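Local coordinates for scaffolding protein (Clostridium cellulolyticum, PDB 1G43) that probably fixes the cellulosome to crystalline cellulose through this family IIIa carbohydrate-binding module, a calcium-binding beta-sandwich of its scaffoldin, at residues A[37-49]-A[146-160]. Residues are numbered along the deposited sequence; the frame is centred on the assembly and turned at random.
Sequences NLADLKLRYYYTQ and ISAFVGGTLAYGSTP. With CA (calcium ion), chain B.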
loop_
_atom_site.group_PDB
_atom_site.type_symbol
_atom_site.label_atom_id
_atom_site.label_comp_id
_atom_site.label_asym_id
_atom_site.label_seq_id
_atom_site.Cartn_x
_atom_site.Cartn_y
_atom_site.Cartn_z
ATOM N N ASN A 37 -7.574 -11.353 -9.524
ATOM C CA ASN A 37 -6.954 -10.573 -10.552
ATOM C C ASN A 37 -6.282 -9.345 -9.959
ATOM O O ASN A 37 -6.951 -8.390 -9.573
ATOM C CB ASN A 37 -8.013 -10.150 -11.549
ATOM C CG ASN A 37 -7.422 -9.496 -12.751
ATOM O OD1 ASN A 37 -8.152 -8.933 -13.561
ATOM N ND2 ASN A 37 -6.086 -9.565 -12.888
ATOM N N LEU A 38 -4.961 -9.372 -9.903
ATOM C CA LEU A 38 -4.216 -8.252 -9.356
ATOM C C LEU A 38 -4.719 -6.913 -9.874
ATOM O O LEU A 38 -4.565 -5.879 -9.217
ATOM C CB LEU A 38 -2.740 -8.427 -9.657
ATOM C CG LEU A 38 -2.225 -9.669 -8.960
ATOM C CD1 LEU A 38 -0.751 -9.824 -9.280
ATOM C CD2 LEU A 38 -2.450 -9.568 -7.445
ATOM N N ALA A 39 -5.357 -6.921 -11.034
ATOM C CA ALA A 39 -5.904 -5.677 -11.571
ATOM C C ALA A 39 -6.951 -5.066 -10.625
ATOM O O ALA A 39 -7.135 -3.850 -10.577
ATOM C CB ALA A 39 -6.541 -5.940 -12.935
ATOM N N ASP A 40 -7.639 -5.934 -9.885
ATOM C CA ASP A 40 -8.712 -5.560 -8.958
ATOM C C ASP A 40 -8.247 -5.181 -7.564
ATOM O O ASP A 40 -9.036 -4.717 -6.739
ATOM C CB ASP A 40 -9.696 -6.725 -8.805
ATOM C CG ASP A 40 -10.432 -7.055 -10.097
ATOM O OD1 ASP A 40 -11.022 -6.132 -10.695
ATOM O OD2 ASP A 40 -10.433 -8.245 -10.499
ATOM N N LEU A 41 -6.966 -5.375 -7.296
ATOM C CA LEU A 41 -6.441 -5.092 -5.978
ATOM C C LEU A 41 -5.900 -3.676 -5.803
ATOM O O LEU A 41 -4.971 -3.293 -6.486
ATOM C CB LEU A 41 -5.346 -6.107 -5.675
ATOM C CG LEU A 41 -4.609 -6.078 -4.338
ATOM C CD1 LEU A 41 -5.581 -6.358 -3.187
ATOM C CD2 LEU A 41 -3.519 -7.120 -4.376
ATOM N N LYS A 42 -6.505 -2.901 -4.904
ATOM C CA LYS A 42 -6.015 -1.557 -4.584
ATOM C C LYS A 42 -5.555 -1.545 -3.118
ATOM O O LYS A 42 -6.073 -2.279 -2.273
ATOM C CB LYS A 42 -7.082 -0.481 -4.764
ATOM C CG LYS A 42 -7.524 -0.256 -6.199
ATOM C CD LYS A 42 -6.353 0.049 -7.081
ATOM C CE LYS A 42 -6.824 0.296 -8.496
ATOM N NZ LYS A 42 -7.440 -0.904 -9.110
ATOM N N LEU A 43 -4.562 -0.720 -2.830
ATOM C CA LEU A 43 -4.042 -0.595 -1.485
ATOM C C LEU A 43 -3.989 0.906 -1.191
ATOM O O LEU A 43 -3.675 1.708 -2.081
ATOM C CB LEU A 43 -2.650 -1.243 -1.410
ATOM C CG LEU A 43 -2.647 -2.775 -1.430
ATOM C CD1 LEU A 43 -1.313 -3.320 -1.875
ATOM C CD2 LEU A 43 -2.997 -3.295 -0.044
ATOM N N ARG A 44 -4.310 1.287 0.040
ATOM C CA ARG A 44 -4.295 2.686 0.431
ATOM C C ARG A 44 -3.494 2.984 1.701
ATOM O O ARG A 44 -3.513 2.210 2.663
ATOM C CB ARG A 44 -5.710 3.183 0.642
ATOM C CG ARG A 44 -6.572 3.171 -0.583
ATOM C CD ARG A 44 -7.869 3.830 -0.234
ATOM N NE ARG A 44 -8.688 4.078 -1.395
ATOM C CZ ARG A 44 -9.979 4.381 -1.318
ATOM N NH1 ARG A 44 -10.557 4.473 -0.129
ATOM N NH2 ARG A 44 -10.696 4.571 -2.418
ATOM N N TYR A 45 -2.816 4.129 1.705
ATOM C CA TYR A 45 -1.989 4.559 2.844
ATOM C C TYR A 45 -2.331 6.015 3.138
ATOM O O TYR A 45 -1.992 6.891 2.359
ATOM C CB TYR A 45 -0.500 4.445 2.495
ATOM C CG TYR A 45 0.438 4.801 3.639
ATOM C CD1 TYR A 45 0.849 3.841 4.543
ATOM C CD2 TYR A 45 0.862 6.110 3.839
ATOM C CE1 TYR A 45 1.656 4.170 5.635
ATOM C CE2 TYR A 45 1.675 6.455 4.929
ATOM C CZ TYR A 45 2.060 5.472 5.827
ATOM O OH TYR A 45 2.803 5.789 6.938
ATOM N N TYR A 46 -2.958 6.265 4.275
ATOM C CA TYR A 46 -3.392 7.611 4.631
ATOM C C TYR A 46 -2.385 8.487 5.393
ATOM O O TYR A 46 -1.764 8.040 6.334
ATOM C CB TYR A 46 -4.706 7.503 5.392
ATOM C CG TYR A 46 -5.856 6.967 4.546
ATOM C CD1 TYR A 46 -5.999 5.599 4.292
ATOM C CD2 TYR A 46 -6.795 7.835 4.008
ATOM C CE1 TYR A 46 -7.062 5.110 3.524
ATOM C CE2 TYR A 46 -7.852 7.369 3.238
ATOM C CZ TYR A 46 -7.988 6.004 3.000
ATOM O OH TYR A 46 -9.066 5.568 2.257
ATOM N N TYR A 47 -2.243 9.746 4.997
ATOM C CA TYR A 47 -1.277 10.637 5.641
ATOM C C TYR A 47 -1.647 12.104 5.586
ATOM O O TYR A 47 -2.626 12.486 4.930
ATOM C CB TYR A 47 0.088 10.494 4.967
ATOM C CG TYR A 47 0.079 10.900 3.501
ATOM C CD1 TYR A 47 -0.533 10.093 2.549
ATOM C CD2 TYR A 47 0.667 12.088 3.068
ATOM C CE1 TYR A 47 -0.565 10.437 1.211
ATOM C CE2 TYR A 47 0.646 12.456 1.711
ATOM C CZ TYR A 47 0.024 11.608 0.789
ATOM O OH TYR A 47 0.017 11.874 -0.548
ATOM N N THR A 48 -0.861 12.927 6.292
ATOM C CA THR A 48 -1.056 14.369 6.256
ATOM C C THR A 48 0.084 14.919 5.419
ATOM O O THR A 48 1.259 14.679 5.679
ATOM C CB THR A 48 -1.090 15.052 7.661
ATOM O OG1 THR A 48 -0.045 14.544 8.495
ATOM C CG2 THR A 48 -2.475 14.839 8.323
ATOM N N GLN A 49 -0.294 15.632 4.382
ATOM C CA GLN A 49 0.615 16.217 3.414
ATOM C C GLN A 49 1.692 17.152 4.016
ATOM O O GLN A 49 2.828 17.169 3.571
ATOM C CB GLN A 49 -0.254 16.969 2.396
ATOM C CG GLN A 49 0.387 17.191 1.068
ATOM C CD GLN A 49 -0.573 17.783 0.049
ATOM O OE1 GLN A 49 -1.172 18.840 0.263
ATOM N NE2 GLN A 49 -0.712 17.100 -1.075
ATOM N N ILE A 146 -4.131 0.447 7.366
ATOM C CA ILE A 146 -3.948 0.588 5.933
ATOM C C ILE A 146 -5.098 -0.205 5.340
ATOM O O ILE A 146 -5.676 -1.065 6.014
ATOM C CB ILE A 146 -2.575 0.075 5.460
ATOM C CG1 ILE A 146 -2.179 -1.201 6.192
ATOM C CG2 ILE A 146 -1.532 1.176 5.642
ATOM C CD1 ILE A 146 -2.497 -2.457 5.416
ATOM N N SER A 147 -5.465 0.081 4.104
ATOM C CA SER A 147 -6.594 -0.631 3.537
ATOM C C SER A 147 -6.307 -1.290 2.222
ATOM O O SER A 147 -5.439 -0.860 1.451
ATOM C CB SER A 147 -7.747 0.317 3.359
ATOM O OG SER A 147 -7.248 1.510 2.807
ATOM N N ALA A 148 -7.062 -2.349 1.981
ATOM C CA ALA A 148 -6.963 -3.125 0.771
ATOM C C ALA A 148 -8.377 -3.297 0.268
ATOM O O ALA A 148 -9.274 -3.685 1.036
ATOM C CB ALA A 148 -6.344 -4.466 1.056
ATOM N N PHE A 149 -8.566 -2.981 -1.016
ATOM C CA PHE A 149 -9.850 -3.087 -1.699
ATOM C C PHE A 149 -9.741 -4.079 -2.825
ATOM O O PHE A 149 -8.761 -4.095 -3.567
ATOM C CB PHE A 149 -10.267 -1.759 -2.322
ATOM C CG PHE A 149 -10.595 -0.699 -1.326
ATOM C CD1 PHE A 149 -9.589 0.008 -0.691
ATOM C CD2 PHE A 149 -11.913 -0.423 -1.010
ATOM C CE1 PHE A 149 -9.890 0.981 0.252
ATOM C CE2 PHE A 149 -12.225 0.547 -0.068
ATOM C CZ PHE A 149 -11.195 1.251 0.566
ATOM N N VAL A 150 -10.760 -4.917 -2.952
ATOM C CA VAL A 150 -10.782 -5.889 -4.022
ATOM C C VAL A 150 -12.022 -5.601 -4.820
ATOM O O VAL A 150 -13.147 -5.619 -4.275
ATOM C CB VAL A 150 -10.837 -7.287 -3.472
ATOM C CG1 VAL A 150 -11.155 -8.261 -4.583
ATOM C CG2 VAL A 150 -9.489 -7.623 -2.840
ATOM N N GLY A 151 -11.830 -5.297 -6.103
ATOM C CA GLY A 151 -12.969 -4.998 -6.953
ATOM C C GLY A 151 -13.790 -3.799 -6.485
ATOM O O GLY A 151 -14.959 -3.659 -6.857
ATOM N N GLY A 152 -13.214 -2.921 -5.673
ATOM C CA GLY A 152 -13.986 -1.764 -5.251
ATOM C C GLY A 152 -14.599 -1.858 -3.873
ATOM O O GLY A 152 -15.227 -0.909 -3.431
ATOM N N THR A 153 -14.447 -2.988 -3.193
ATOM C CA THR A 153 -14.989 -3.101 -1.843
ATOM C C THR A 153 -13.892 -3.501 -0.844
ATOM O O THR A 153 -12.992 -4.291 -1.162
ATOM C CB THR A 153 -16.167 -4.117 -1.775
ATOM O OG1 THR A 153 -15.665 -5.458 -1.871
ATOM C CG2 THR A 153 -17.143 -3.877 -2.930
ATOM N N LEU A 154 -13.967 -2.930 0.354
ATOM C CA LEU A 154 -12.994 -3.167 1.420
ATOM C C LEU A 154 -12.861 -4.632 1.757
ATOM O O LEU A 154 -13.852 -5.280 2.088
ATOM C CB LEU A 154 -13.419 -2.396 2.677
ATOM C CG LEU A 154 -12.490 -2.339 3.891
ATOM C CD1 LEU A 154 -11.249 -1.532 3.584
ATOM C CD2 LEU A 154 -13.245 -1.662 5.024
ATOM N N ALA A 155 -11.639 -5.150 1.699
ATOM C CA ALA A 155 -11.389 -6.553 1.991
ATOM C C ALA A 155 -10.566 -6.745 3.263
ATOM O O ALA A 155 -10.599 -7.821 3.874
ATOM C CB ALA A 155 -10.689 -7.211 0.803
ATOM N N TYR A 156 -9.828 -5.703 3.649
ATOM C CA TYR A 156 -8.974 -5.723 4.848
ATOM C C TYR A 156 -8.706 -4.302 5.374
ATOM O O TYR A 156 -8.628 -3.335 4.602
ATOM C CB TYR A 156 -7.638 -6.389 4.538
ATOM C CG TYR A 156 -6.634 -6.342 5.677
ATOM C CD1 TYR A 156 -6.632 -7.311 6.690
ATOM C CD2 TYR A 156 -5.710 -5.292 5.768
ATOM C CE1 TYR A 156 -5.735 -7.226 7.773
ATOM C CE2 TYR A 156 -4.809 -5.194 6.841
ATOM C CZ TYR A 156 -4.826 -6.159 7.837
ATOM O OH TYR A 156 -3.941 -6.028 8.886
ATOM N N GLY A 157 -8.595 -4.183 6.696
ATOM C CA GLY A 157 -8.310 -2.901 7.309
ATOM C C GLY A 157 -9.457 -1.931 7.522
ATOM O O GLY A 157 -10.624 -2.311 7.617
ATOM N N SER A 158 -9.111 -0.652 7.594
ATOM C CA SER A 158 -10.097 0.390 7.820
ATOM C C SER A 158 -9.663 1.685 7.139
ATOM O O SER A 158 -8.530 1.785 6.665
ATOM C CB SER A 158 -10.245 0.626 9.317
ATOM O OG SER A 158 -8.958 0.637 9.907
ATOM N N THR A 159 -10.568 2.658 7.101
ATOM C CA THR A 159 -10.307 3.950 6.490
ATOM C C THR A 159 -10.626 4.978 7.587
ATOM O O THR A 159 -11.425 4.687 8.474
ATOM C CB THR A 159 -11.292 4.231 5.322
ATOM O OG1 THR A 159 -12.601 4.404 5.865
ATOM C CG2 THR A 159 -11.378 3.063 4.337
ATOM N N PRO A 160 -9.999 6.178 7.559
ATOM C CA PRO A 160 -10.361 7.122 8.625
ATOM C C PRO A 160 -11.714 7.619 8.149
ATOM O O PRO A 160 -12.150 7.094 7.097
ATOM C CB PRO A 160 -9.294 8.232 8.524
ATOM C CG PRO A 160 -8.359 7.819 7.367
ATOM C CD PRO A 160 -9.178 6.849 6.537
ATOM O OXT PRO A 160 -12.313 8.496 8.785
HETATM CA CA CA B . 2.290 14.438 7.860
HETATM O O HOH W 1 -10.194 -2.554 -5.940
HETATM O O HOH W 2 3.808 12.825 6.203
#
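Arg44 and Phe149 meet on one face of an antiparallel sheet of the CBM3 beta-sandwich, where strand 41-47 runs beside strand 147-150. The guanidinium lies obliquely by the ring, the two planes 50° apart, with Arg44 NH1 3.4 Å from Phe149 CZ. Extended from CG to NE, the Arg44 chain stands out from this face, and its CD also touches Phe149 CE1. NH1 then gives a hydrogen bond, bent to 136°, to Tyr46 OH 3.0 Å away, which ties the arginine to the next aromatic.

The Tyr46 ring takes Pro160 of the C-terminus over one face: Pro160 CD sits 3.6 Å from the Tyr46 ring centroid, 12° off its normal, a CH-pi contact. Ser147 OG approaches the same ring in plane, at its CE1 edge. Tyr46, its CG anti to the carbonyl carbon, turns this face to Pro160, whose side chain also touches Trp132.

The opposite face of the sheet is apolar and turns into the sandwich. Leu43 CD2 rests 3.7 Å from Ala148 CB and Leu41 CD1 lies near Val150 CG2, the two leucines also packing on Val28 of strand 18-30.

Lys42 and Phe149 exchange two backbone hydrogen bonds, as do Arg44 and Ser147. Beyond the type I' turn from Val150 to Thr153, Ala155 and Tyr156 both face Ala148 in a classic bulge. Thr48, past the strand's end, binds calcium through O and OG1. At the other end, a water donates to Asp40 O at 2.6 Å and accepts from Gly152 N.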